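Long-range contacts in 6-phosphogluconolactonase (Leishmania braziliensis, PDB 3CSS), which probably hydrolyses 6-phosphogluconolactone to 6-phosphogluconate, the second step in the oxidative stage of the pentose phosphate pathway: residues A5-I10 with S252-L257; T207-A212 with R244-C249; L41-G46 with V69-G74; G164-T169 with P193-K198. All blocks are in the same frame, centred on the assembly; numbering follows the deposited sequence.

Interaction 1 (A5-I10 with S252-L257); sequences APTVKI and SVTLLL
Thr7 and Lys9 zip onto Val253, Leu255 and Leu257 through a parallel ladder of backbone bonds. Thr7 N gives to Val253 O at 2.9 Å and Thr7 O takes the N-H of Leu255; Lys9 does the same with Leu255 O and Leu257 N. On one face, Thr7 and Thr254 run alongside each other, their CG2 methyls 4.1 Å apart, and Lys9 CB rests 3.9 Å from Leu256 CD2 before the lysine chain runs off. The other face is greasy. Here Ile10 makes the tightest touch: CG1 sits beside the backbone N, and a bend at chi2 (-57°) turns CD1 onto Leu257, 3.5 Å from its CB. Val8 CG1 meets the CD1 of the same leucine at 4.1 Å.

One water precedes the ladder, linking Ala5 O to Val253 N where a direct rung would be; a second sits beside the first rung, 2.7 Å from Thr7 OG1, and donates to Val253 O at 3.0 Å. Further out, helix 14-30 lies over Leu256 and Lys9, helix 225-232 packs on Leu255 and Leu257, and strand 214-219 takes the far side of strand 252-257. Strand 7-10 is an outermost strand of the sheet, paired with 252-257 alone. Its polar grip comes from main-chain atoms, helped by water and the Thr7 hydroxyl, while the other side chains add mainly apolar contact; the pairing depends little on side-chain polarity.

Interaction 2 (T207-A212 with R244-C249); sequences TVIQYA and RFLRDC. Unlike the reference sequence in segment 207-212: Tyr211 (reference His).
Gln210 has its CG beside the backbone N (chi1 -69°) and is extended beyond it, which carries the amide across to the backbone of Phe245. Phe245 in turn has CG between its backbone N and carbonyl carbon (chi1 77°), and the ring edge meets Ile209. The Gln210 NE2 to Phe245 O bond is 3.0 Å long; the oxygen lies in the amide plane of the glutamine, but the donor comes in tilted from the carbonyl plane. Phe245 O also accepts from Asp248 N, a bond within its own 3-10 turn, and the two donors arrive from opposite faces of the carbonyl. The second partner of Gln210 NE2 is a water at 2.9 Å, which donates to Asp248 OD2 at 2.6 Å, so a bond and a water bridge fix how the amide is rotated. The same NE2 sits at the edge of the Phe245 ring.

In this Rossmann-like alpha/beta fold, the contact joins the short helix that precedes strand 214-219 to the 3-10 turn that precedes strand 252-257, both on one face of the sheet. Ile209, Leu246 and Cys249 all reach down to strand 214-219, touching Val215 or Val217.

Ile209 CG2 is the methyl that three residues share. It meets Leu246 CD2 at 3.8 Å, the edge of the phenyl ring at Phe245 CE1 at 4.0 Å, and Cys249 SG at 4.2 Å. Just past the turn, Arg250 bonds through NH1 to Gln210 O and makes a cation-pi contact with Tyr211.

Interaction 3 (L41-G46 with V69-G74); sequences LALSGG and VQFILG
A beta-alpha-beta crossover ends here: strand 39-43 leads through helices 50-59 and 61-65 into strand 69-77, which comes to lie parallel beside it, Leu41 against Phe71, Ala42 against Ile72 and Leu43 against Leu73. Four backbone bonds make the ladder, from Leu41 N to Gln70 O up to Gly74 N and Leu43 O at 2.9 Å, the last rung before the chains part.

Round the Phe71 ring the side chains are packed closely. Val69 CG1 sits over the centre of one face, 3.5 Å above the plane, and also touches Leu41 CB at 3.6 Å. Leu43 CD2 comes in at the ring edge, 3.8 Å from Phe71 CD1. Leu41, whose CG stands anti to the backbone N (chi1 178°), runs alongside the phenylalanine and brings CD2 to 3.7 Å from Phe71 CE1. Helix 87-96 closes over Leu43 and Phe71.

Through the sheet, Ala42 leaves room for Ile72, whose CG1 lies 3.7 Å from Ala42 CB; Tyr133 and Leu137 of helix 123-140 pack on Ile72 from that side. Beyond the ladder, Gly46 N bonds to Asn87 OD1, tying the loop after strand 39-43 to the start of helix 87-96. A buried parallel pair with helices on both faces, and a glycine-rich loop at the C-terminal end of a strand, is the plan of a Rossmann-like sheet.

Interaction 4 (G164-T169 with P193-K198); sequences GSDGHT and PTMSPK
Asp166, facing Met195 across the contact, has its OD1 gripped twice by His168. The imidazole ND1 of His168 donates to Asp166 OD1 at 2.6 Å, in the ring plane and onto the syn lone pair; the backbone N of His168 donates to the same Asp166 OD1 at 3.0 Å from above the carboxylate plane. The second bond makes an Asx turn, set on a type I beta turn from Gly164 to Gly167. The sequence Gly-Ser-Asp-Gly-His-Thr lies in the Asp-Gly-His loop recognised across this isomerase/lactonase family. The loop follows strand 158-162, at the C-terminal ends of the parallel strands, where active sites of such folds usually lie, so it probably borders the substrate site.

The two bonds fix the tilt of the carboxylate and the rotation of the histidine ring. Second-shell groups add to this: Ser192 OG bonds to Asp166 OD2, and Phe173 stacks on His168.

No hydrogen bond crosses between the two segments; Met195 does most of the touching. Its chain is bent at chi2 (-77°) and again at chi3, which takes CG past Asp166, SD past His168 and CE on to Ser165. Met195 CG comes within 3.4 Å of Asp166 OD2, and the sulfur SD passes obliquely by the imidazole, 3.7 Å from His168 CE1. Thr194 OG1 lies 3.8 Å from Asp166 CB. The methionine's own loop is closed by Lys198, whose NZ donates to Pro193 O and, at 2.7 Å, to Met195 O. At the end of the methionine, the methyl CE reaches Ser165 OG at 3.2 Å.

Overall arrangement
Interactions 1 and 3 belong to the same sheet and use the same parallel backbone ladder, but at different depths: interaction 3 is buried near the middle of the chain, whereas interaction 1 joins an outermost strand and lets in water. Interactions 2 and 4 have no strand pairing. Interaction 2, partly buried, mixes one amide bond with apolar contact on a sheet face; interaction 4, at the surface, brings two loops together by van der Waals contact around a polar turn. Interaction 2 touches two of the others, through Leu246 O near Val253 CG2 of interaction 1 and Phe245 CE2 against Thr169 CG2 of interaction 4. Interaction 3 touches none of them directly.

Interaction 1 (A5-I10 with S252-L257)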
loop_
_atom_site.group_PDB
_atom_site.type_symbol
_atom_site.label_atom_id
_atom_site.label_comp_id
_atom_site.label_asym_id
_atom_site.label_seq_id
_atom_site.Cartn_x
_atom_site.Cartn_y
_atom_site.Cartn_z
ATOM N N ALA A 5 14.680 -12.469 -2.915
ATOM C CA ALA A 5 15.111 -12.307 -4.297
ATOM C C ALA A 5 14.071 -11.481 -5.055
ATOM O O ALA A 5 13.235 -12.037 -5.781
ATOM C CB ALA A 5 15.317 -13.679 -4.963
ATOM N N PRO A 6 14.094 -10.152 -4.856
ATOM C CA PRO A 6 13.096 -9.316 -5.528
ATOM C C PRO A 6 13.413 -9.118 -6.986
ATOM O O PRO A 6 14.579 -9.141 -7.391
ATOM C CB PRO A 6 13.219 -7.965 -4.801
ATOM C CG PRO A 6 14.617 -7.944 -4.319
ATOM C CD PRO A 6 14.966 -9.356 -3.979
ATOM N N THR A 7 12.372 -8.928 -7.787
ATOM C CA THR A 7 12.542 -8.434 -9.123
ATOM C C THR A 7 12.803 -6.922 -9.023
ATOM O O THR A 7 12.088 -6.212 -8.327
ATOM C CB THR A 7 11.282 -8.711 -9.974
ATOM O OG1 THR A 7 11.130 -10.131 -10.141
ATOM C CG2 THR A 7 11.397 -8.047 -11.348
ATOM N N VAL A 8 13.803 -6.417 -9.730
ATOM C CA VAL A 8 14.071 -4.975 -9.768
ATOM C C VAL A 8 14.086 -4.524 -11.220
ATOM O O VAL A 8 14.825 -5.078 -12.032
ATOM C CB VAL A 8 15.411 -4.600 -9.126
ATOM C CG1 VAL A 8 15.678 -3.088 -9.267
ATOM C CG2 VAL A 8 15.436 -5.030 -7.661
ATOM N N LYS A 9 13.243 -3.547 -11.532
ATOM C CA LYS A 9 13.151 -2.995 -12.905
ATOM C C LYS A 9 13.339 -1.481 -12.822
ATOM O O LYS A 9 12.527 -0.755 -12.238
ATOM C CB LYS A 9 11.825 -3.335 -13.572
ATOM C CG LYS A 9 11.744 -2.886 -15.026
ATOM C CD LYS A 9 10.379 -3.214 -15.628
ATOM C CE LYS A 9 10.252 -2.652 -17.015
ATOM N NZ LYS A 9 11.155 -3.364 -17.964
ATOM N N ILE A 10 14.454 -1.024 -13.372
ATOM C CA ILE A 10 14.750 0.391 -13.434
ATOM C C ILE A 10 14.164 0.907 -14.708
ATOM O O ILE A 10 14.615 0.548 -15.811
ATOM C CB ILE A 10 16.270 0.687 -13.433
ATOM C CG1 ILE A 10 16.921 0.168 -12.155
ATOM C CG2 ILE A 10 16.499 2.201 -13.587
ATOM C CD1 ILE A 10 16.365 0.686 -10.963
ATOM N N SER A 252 5.990 -12.590 -3.527
ATOM C CA SER A 252 6.976 -12.022 -4.427
ATOM C C SER A 252 7.080 -10.536 -4.129
ATOM O O SER A 252 6.113 -9.911 -3.656
ATOM C CB SER A 252 6.569 -12.208 -5.881
ATOM O OG SER A 252 5.498 -11.356 -6.257
ATOM N N VAL A 253 8.249 -9.969 -4.387
ATOM C CA VAL A 253 8.436 -8.524 -4.252
ATOM C C VAL A 253 9.069 -8.019 -5.555
ATOM O O VAL A 253 10.049 -8.604 -6.073
ATOM C CB VAL A 253 9.305 -8.142 -3.033
ATOM C CG1 VAL A 253 9.641 -6.651 -3.003
ATOM C CG2 VAL A 253 8.646 -8.586 -1.706
ATOM N N THR A 254 8.466 -6.962 -6.086
ATOM C CA THR A 254 8.972 -6.263 -7.263
ATOM C C THR A 254 9.172 -4.783 -6.949
ATOM O O THR A 254 8.267 -4.157 -6.415
ATOM C CB THR A 254 8.000 -6.408 -8.403
ATOM O OG1 THR A 254 7.806 -7.810 -8.679
ATOM C CG2 THR A 254 8.469 -5.649 -9.657
ATOM N N LEU A 255 10.353 -4.264 -7.271
ATOM C CA LEU A 255 10.678 -2.832 -7.144
ATOM C C LEU A 255 10.734 -2.223 -8.554
ATOM O O LEU A 255 11.565 -2.613 -9.355
ATOM C CB LEU A 255 12.015 -2.617 -6.459
ATOM C CG LEU A 255 12.246 -3.285 -5.109
ATOM C CD1 LEU A 255 13.581 -2.752 -4.484
ATOM C CD2 LEU A 255 11.092 -3.081 -4.165
ATOM N N LEU A 256 9.810 -1.302 -8.836
ATOM C CA LEU A 256 9.780 -0.524 -10.070
ATOM C C LEU A 256 10.308 0.868 -9.760
ATOM O O LEU A 256 9.674 1.614 -9.019
ATOM C CB LEU A 256 8.329 -0.445 -10.607
ATOM C CG LEU A 256 7.652 -1.803 -10.870
ATOM C CD1 LEU A 256 6.176 -1.623 -11.299
ATOM C CD2 LEU A 256 8.422 -2.653 -11.873
ATOM N N LEU A 257 11.487 1.178 -10.301
ATOM C CA LEU A 257 12.269 2.317 -9.870
ATOM C C LEU A 257 12.624 3.165 -11.071
ATOM O O LEU A 257 12.733 2.644 -12.173
ATOM C CB LEU A 257 13.565 1.834 -9.225
ATOM C CG LEU A 257 13.463 0.868 -8.047
ATOM C CD1 LEU A 257 14.875 0.523 -7.589
ATOM C CD2 LEU A 257 12.614 1.462 -6.900
HETATM O O HOH W 1 10.268 -11.928 -5.217
HETATM O O HOH W 2 9.484 -10.797 -8.096
#

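Interaction 2 (T207-A212 with R244-C249)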
loop_
_atom_site.group_PDB
_atom_site.type_symbol
_atom_site.label_atom_id
_atom_site.label_comp_id
_atom_site.label_asym_id
_atom_site.label_seq_id
_atom_site.Cartn_x
_atom_site.Cartn_y
_atom_site.Cartn_z
ATOM N N THR A 207 2.623 -7.266 8.919
ATOM C CA THR A 207 2.145 -8.654 8.809
ATOM C C THR A 207 1.317 -8.886 7.554
ATOM O O THR A 207 1.536 -9.846 6.811
ATOM C CB THR A 207 1.311 -9.034 10.047
ATOM O OG1 THR A 207 2.062 -8.734 11.229
ATOM C CG2 THR A 207 0.993 -10.528 10.035
ATOM N N VAL A 208 0.350 -8.010 7.317
ATOM C CA VAL A 208 -0.519 -8.156 6.140
ATOM C C VAL A 208 0.338 -8.109 4.890
ATOM O O VAL A 208 0.208 -8.930 3.989
ATOM C CB VAL A 208 -1.605 -7.077 6.081
ATOM C CG1 VAL A 208 -2.407 -7.194 4.799
ATOM C CG2 VAL A 208 -2.526 -7.170 7.293
ATOM N N ILE A 209 1.242 -7.137 4.841
ATOM C CA ILE A 209 2.118 -6.993 3.673
ATOM C C ILE A 209 2.996 -8.231 3.460
ATOM O O ILE A 209 3.178 -8.692 2.324
ATOM C CB ILE A 209 2.942 -5.677 3.781
ATOM C CG1 ILE A 209 1.984 -4.492 3.743
ATOM C CG2 ILE A 209 3.926 -5.565 2.643
ATOM C CD1 ILE A 209 2.589 -3.169 4.165
ATOM N N GLN A 210 3.479 -8.804 4.560
ATOM C CA GLN A 210 4.358 -9.969 4.531
ATOM C C GLN A 210 3.637 -11.299 4.210
ATOM O O GLN A 210 4.301 -12.302 3.943
ATOM C CB GLN A 210 5.123 -10.066 5.849
ATOM C CG GLN A 210 6.143 -8.954 6.017
ATOM C CD GLN A 210 6.765 -8.930 7.387
ATOM O OE1 GLN A 210 6.138 -9.369 8.354
ATOM N NE2 GLN A 210 7.983 -8.403 7.496
ATOM N N TYR A 211 2.308 -11.305 4.286
ATOM C CA TYR A 211 1.508 -12.451 3.878
ATOM C C TYR A 211 0.865 -12.287 2.483
ATOM O O TYR A 211 0.217 -13.221 1.980
ATOM C CB TYR A 211 0.438 -12.732 4.912
ATOM C CG TYR A 211 0.931 -13.515 6.100
ATOM C CD1 TYR A 211 0.996 -12.955 7.361
ATOM C CD2 TYR A 211 1.311 -14.839 5.952
ATOM C CE1 TYR A 211 1.429 -13.695 8.448
ATOM C CE2 TYR A 211 1.752 -15.595 7.035
ATOM C CZ TYR A 211 1.809 -15.016 8.288
ATOM O OH TYR A 211 2.248 -15.764 9.377
ATOM N N ALA A 212 1.033 -11.127 1.859
ATOM C CA ALA A 212 0.475 -10.886 0.536
ATOM C C ALA A 212 1.171 -11.775 -0.494
ATOM O O ALA A 212 2.350 -12.122 -0.348
ATOM C CB ALA A 212 0.586 -9.386 0.143
ATOM N N ARG A 244 12.843 -1.961 5.194
ATOM C CA ARG A 244 13.600 -3.210 5.159
ATOM C C ARG A 244 12.765 -4.421 5.613
ATOM O O ARG A 244 13.116 -5.560 5.283
ATOM C CB ARG A 244 14.895 -3.094 5.958
ATOM C CG ARG A 244 15.852 -4.254 5.755
ATOM C CD ARG A 244 17.191 -4.073 6.464
ATOM N NE ARG A 244 17.997 -5.305 6.378
ATOM C CZ ARG A 244 18.762 -5.664 5.354
ATOM N NH1 ARG A 244 18.883 -4.912 4.280
ATOM N NH2 ARG A 244 19.442 -6.799 5.415
ATOM N N PHE A 245 11.642 -4.213 6.325
ATOM C CA PHE A 245 10.765 -5.355 6.653
ATOM C C PHE A 245 10.275 -6.112 5.410
ATOM O O PHE A 245 9.860 -7.285 5.497
ATOM C CB PHE A 245 9.575 -4.937 7.540
ATOM C CG PHE A 245 8.462 -4.241 6.807
ATOM C CD1 PHE A 245 7.476 -4.971 6.143
ATOM C CD2 PHE A 245 8.375 -2.839 6.799
ATOM C CE1 PHE A 245 6.454 -4.315 5.455
ATOM C CE2 PHE A 245 7.333 -2.187 6.140
ATOM C CZ PHE A 245 6.384 -2.929 5.464
ATOM N N LEU A 246 10.294 -5.451 4.254
ATOM C CA LEU A 246 9.912 -6.116 2.986
ATOM C C LEU A 246 10.754 -7.361 2.651
ATOM O O LEU A 246 10.296 -8.275 1.962
ATOM C CB LEU A 246 9.972 -5.105 1.839
ATOM C CG LEU A 246 8.917 -4.012 1.860
ATOM C CD1 LEU A 246 9.205 -2.986 0.754
ATOM C CD2 LEU A 246 7.467 -4.585 1.758
ATOM N N ARG A 247 11.966 -7.428 3.191
ATOM C CA ARG A 247 12.839 -8.581 2.994
ATOM C C ARG A 247 12.213 -9.870 3.521
ATOM O O ARG A 247 12.598 -10.970 3.094
ATOM C CB ARG A 247 14.187 -8.365 3.683
ATOM C CG ARG A 247 15.055 -7.281 3.062
ATOM C CD ARG A 247 16.466 -7.262 3.635
ATOM N NE ARG A 247 17.194 -8.469 3.240
ATOM C CZ ARG A 247 17.819 -8.606 2.077
ATOM N NH1 ARG A 247 17.838 -7.625 1.182
ATOM N NH2 ARG A 247 18.434 -9.742 1.796
ATOM N N ASP A 248 11.287 -9.737 4.473
ATOM C CA ASP A 248 10.625 -10.870 5.117
ATOM C C ASP A 248 9.240 -11.190 4.550
ATOM O O ASP A 248 8.487 -11.976 5.141
ATOM C CB ASP A 248 10.532 -10.638 6.621
ATOM C CG ASP A 248 11.877 -10.647 7.300
ATOM O OD1 ASP A 248 12.739 -11.452 6.903
ATOM O OD2 ASP A 248 12.058 -9.827 8.229
ATOM N N CYS A 249 8.922 -10.600 3.398
ATOM C CA CYS A 249 7.703 -10.930 2.683
ATOM C C CYS A 249 7.731 -12.374 2.251
ATOM O O CYS A 249 8.734 -12.890 1.777
ATOM C CB CYS A 249 7.520 -10.072 1.449
ATOM S SG CYS A 249 7.014 -8.356 1.826
HETATM O O HOH W 3 10.273 -8.259 9.317
#

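Interaction 3 (L41-G46 with V69-G74)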
loop_
_atom_site.group_PDB
_atom_site.type_symbol
_atom_site.label_atom_id
_atom_site.label_comp_id
_atom_site.label_asym_id
_atom_site.label_seq_id
_atom_site.Cartn_x
_atom_site.Cartn_y
_atom_site.Cartn_z
ATOM N N LEU A 41 -6.680 -6.313 -4.433
ATOM C CA LEU A 41 -5.640 -5.310 -4.730
ATOM C C LEU A 41 -5.673 -4.231 -3.654
ATOM O O LEU A 41 -6.714 -3.611 -3.455
ATOM C CB LEU A 41 -5.890 -4.687 -6.118
ATOM C CG LEU A 41 -4.950 -3.571 -6.625
ATOM C CD1 LEU A 41 -3.520 -4.058 -6.686
ATOM C CD2 LEU A 41 -5.424 -3.012 -7.995
ATOM N N ALA A 42 -4.542 -4.000 -2.987
ATOM C CA ALA A 42 -4.412 -2.894 -2.048
ATOM C C ALA A 42 -3.731 -1.733 -2.756
ATOM O O ALA A 42 -2.562 -1.833 -3.202
ATOM C CB ALA A 42 -3.600 -3.303 -0.816
ATOM N N LEU A 43 -4.461 -0.636 -2.846
ATOM C CA LEU A 43 -4.018 0.564 -3.519
ATOM C C LEU A 43 -3.077 1.355 -2.668
ATOM O O LEU A 43 -3.246 1.428 -1.435
ATOM C CB LEU A 43 -5.231 1.439 -3.838
ATOM C CG LEU A 43 -6.266 0.831 -4.761
ATOM C CD1 LEU A 43 -7.431 1.782 -4.873
ATOM C CD2 LEU A 43 -5.658 0.476 -6.119
ATOM N N SER A 44 -2.041 1.915 -3.302
ATOM C CA SER A 44 -1.170 2.895 -2.662
ATOM C C SER A 44 -1.633 4.310 -2.956
ATOM O O SER A 44 -2.473 4.556 -3.813
ATOM C CB SER A 44 0.268 2.732 -3.116
ATOM O OG SER A 44 0.299 2.813 -4.521
ATOM N N GLY A 45 -1.067 5.249 -2.223
ATOM C CA GLY A 45 -1.469 6.617 -2.331
ATOM C C GLY A 45 -0.327 7.526 -2.688
ATOM O O GLY A 45 0.630 7.136 -3.366
ATOM N N GLY A 46 -0.410 8.756 -2.188
ATOM C CA GLY A 46 0.508 9.780 -2.650
ATOM C C GLY A 46 0.131 10.039 -4.094
ATOM O O GLY A 46 -1.053 9.921 -4.433
ATOM N N VAL A 69 -11.573 -7.417 -9.642
ATOM C CA VAL A 69 -10.718 -6.905 -8.568
ATOM C C VAL A 69 -11.554 -6.424 -7.386
ATOM O O VAL A 69 -12.569 -5.740 -7.563
ATOM C CB VAL A 69 -9.811 -5.729 -9.038
ATOM C CG1 VAL A 69 -9.026 -5.136 -7.829
ATOM C CG2 VAL A 69 -8.842 -6.168 -10.148
ATOM N N GLN A 70 -11.128 -6.808 -6.190
ATOM C CA GLN A 70 -11.630 -6.233 -4.948
ATOM C C GLN A 70 -10.567 -5.256 -4.446
ATOM O O GLN A 70 -9.443 -5.674 -4.136
ATOM C CB GLN A 70 -11.880 -7.319 -3.909
ATOM C CG GLN A 70 -12.324 -6.776 -2.546
ATOM C CD GLN A 70 -12.622 -7.884 -1.562
ATOM O OE1 GLN A 70 -11.786 -8.746 -1.326
ATOM N NE2 GLN A 70 -13.825 -7.868 -0.994
ATOM N N PHE A 71 -10.946 -3.978 -4.366
ATOM C CA PHE A 71 -10.040 -2.878 -4.024
ATOM C C PHE A 71 -10.132 -2.534 -2.535
ATOM O O PHE A 71 -11.234 -2.393 -1.968
ATOM C CB PHE A 71 -10.385 -1.603 -4.801
ATOM C CG PHE A 71 -10.172 -1.694 -6.278
ATOM C CD1 PHE A 71 -8.969 -1.300 -6.832
ATOM C CD2 PHE A 71 -11.182 -2.144 -7.115
ATOM C CE1 PHE A 71 -8.751 -1.354 -8.195
ATOM C CE2 PHE A 71 -10.978 -2.212 -8.495
ATOM C CZ PHE A 71 -9.755 -1.813 -9.034
ATOM N N ILE A 72 -8.970 -2.357 -1.929
ATOM C CA ILE A 72 -8.839 -1.805 -0.590
ATOM C C ILE A 72 -7.755 -0.738 -0.614
ATOM O O ILE A 72 -6.891 -0.739 -1.488
ATOM C CB ILE A 72 -8.521 -2.885 0.483
ATOM C CG1 ILE A 72 -7.059 -3.369 0.415
ATOM C CG2 ILE A 72 -9.509 -4.107 0.349
ATOM C CD1 ILE A 72 -6.689 -4.345 1.567
ATOM N N LEU A 73 -7.822 0.180 0.341
ATOM C CA LEU A 73 -6.753 1.161 0.507
ATOM C C LEU A 73 -5.723 0.569 1.473
ATOM O O LEU A 73 -6.029 0.206 2.612
ATOM C CB LEU A 73 -7.291 2.484 1.058
ATOM C CG LEU A 73 -8.222 3.300 0.162
ATOM C CD1 LEU A 73 -8.838 4.426 0.997
ATOM C CD2 LEU A 73 -7.486 3.858 -1.045
ATOM N N GLY A 74 -4.488 0.441 1.007
ATOM C CA GLY A 74 -3.405 -0.043 1.867
ATOM C C GLY A 74 -2.990 0.894 3.005
ATOM O O GLY A 74 -2.473 0.444 4.016
#

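Interaction 4 (G164-T169 with P193-K198)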
loop_
_atom_site.group_PDB
_atom_site.type_symbol
_atom_site.label_atom_id
_atom_site.label_comp_id
_atom_site.label_asym_id
_atom_site.label_seq_id
_atom_site.Cartn_x
_atom_site.Cartn_y
_atom_site.Cartn_z
ATOM N N GLY A 164 8.778 6.561 0.759
ATOM C CA GLY A 164 9.133 7.932 1.080
ATOM C C GLY A 164 10.625 8.112 1.185
ATOM O O GLY A 164 11.377 7.156 1.431
ATOM N N SER A 165 11.056 9.366 1.059
ATOM C CA SER A 165 12.470 9.702 1.280
ATOM C C SER A 165 12.941 9.435 2.726
ATOM O O SER A 165 14.136 9.382 2.977
ATOM C CB SER A 165 12.750 11.145 0.911
ATOM O OG SER A 165 12.067 12.015 1.798
ATOM N N ASP A 166 11.992 9.280 3.643
ATOM C CA ASP A 166 12.259 8.895 5.025
ATOM C C ASP A 166 12.394 7.379 5.227
ATOM O O ASP A 166 12.606 6.919 6.359
ATOM C CB ASP A 166 11.173 9.459 5.932
ATOM C CG ASP A 166 9.831 8.775 5.746
ATOM O OD1 ASP A 166 9.603 8.196 4.668
ATOM O OD2 ASP A 166 8.998 8.795 6.692
ATOM N N GLY A 167 12.225 6.601 4.151
ATOM C CA GLY A 167 12.303 5.139 4.232
ATOM C C GLY A 167 10.989 4.431 4.544
ATOM O O GLY A 167 10.954 3.203 4.650
ATOM N N HIS A 168 9.898 5.186 4.733
ATOM C CA HIS A 168 8.606 4.592 5.031
ATOM C C HIS A 168 7.975 3.980 3.773
ATOM O O HIS A 168 8.340 4.318 2.645
ATOM C CB HIS A 168 7.653 5.612 5.705
ATOM C CG HIS A 168 6.778 6.370 4.765
ATOM N ND1 HIS A 168 7.188 7.518 4.124
ATOM C CD2 HIS A 168 5.483 6.183 4.405
ATOM C CE1 HIS A 168 6.205 7.981 3.369
ATOM N NE2 HIS A 168 5.153 7.194 3.527
ATOM N N THR A 169 7.011 3.093 3.998
ATOM C CA THR A 169 6.131 2.608 2.949
ATOM C C THR A 169 4.732 2.499 3.593
ATOM O O THR A 169 4.595 2.522 4.838
ATOM C CB THR A 169 6.621 1.256 2.370
ATOM O OG1 THR A 169 5.859 0.907 1.204
ATOM C CG2 THR A 169 6.566 0.116 3.419
ATOM N N PRO A 193 8.957 13.600 10.475
ATOM C CA PRO A 193 9.130 15.052 10.330
ATOM C C PRO A 193 9.160 15.618 8.906
ATOM O O PRO A 193 8.629 16.712 8.671
ATOM C CB PRO A 193 10.452 15.310 11.040
ATOM C CG PRO A 193 10.485 14.295 12.118
ATOM C CD PRO A 193 9.905 13.055 11.469
ATOM N N THR A 194 9.768 14.894 7.979
ATOM C CA THR A 194 9.881 15.363 6.586
ATOM C C THR A 194 8.630 15.128 5.730
ATOM O O THR A 194 8.545 15.663 4.605
ATOM C CB THR A 194 11.046 14.696 5.874
ATOM O OG1 THR A 194 10.829 13.274 5.822
ATOM C CG2 THR A 194 12.403 15.065 6.567
ATOM N N MET A 195 7.682 14.336 6.240
ATOM C CA MET A 195 6.580 13.828 5.428
ATOM C C MET A 195 5.264 14.544 5.681
ATOM O O MET A 195 4.950 14.924 6.828
ATOM C CB MET A 195 6.420 12.339 5.672
ATOM C CG MET A 195 7.659 11.538 5.273
ATOM S SD MET A 195 7.781 11.309 3.471
ATOM C CE MET A 195 9.094 12.427 3.022
ATOM N N SER A 196 4.498 14.698 4.598
ATOM C CA SER A 196 3.210 15.396 4.610
ATOM C C SER A 196 2.173 14.592 3.823
ATOM O O SER A 196 2.530 13.755 2.992
ATOM C CB SER A 196 3.377 16.769 3.978
ATOM O OG SER A 196 4.108 17.592 4.848
ATOM N N PRO A 197 0.871 14.839 4.063
ATOM C CA PRO A 197 0.247 15.788 4.974
ATOM C C PRO A 197 0.379 15.399 6.448
ATOM O O PRO A 197 0.468 14.208 6.764
ATOM C CB PRO A 197 -1.231 15.780 4.536
ATOM C CG PRO A 197 -1.434 14.534 3.829
ATOM C CD PRO A 197 -0.122 14.143 3.230
ATOM N N LYS A 198 0.380 16.409 7.322
ATOM C CA LYS A 198 0.504 16.221 8.760
ATOM C C LYS A 198 -0.856 15.840 9.351
ATOM O O LYS A 198 -1.558 16.667 9.940
ATOM C CB LYS A 198 1.017 17.501 9.438
ATOM C CG LYS A 198 2.393 17.966 8.971
ATOM C CD LYS A 198 3.444 16.907 9.202
ATOM C CE LYS A 198 4.839 17.383 8.856
ATOM N NZ LYS A 198 5.822 16.277 9.048
#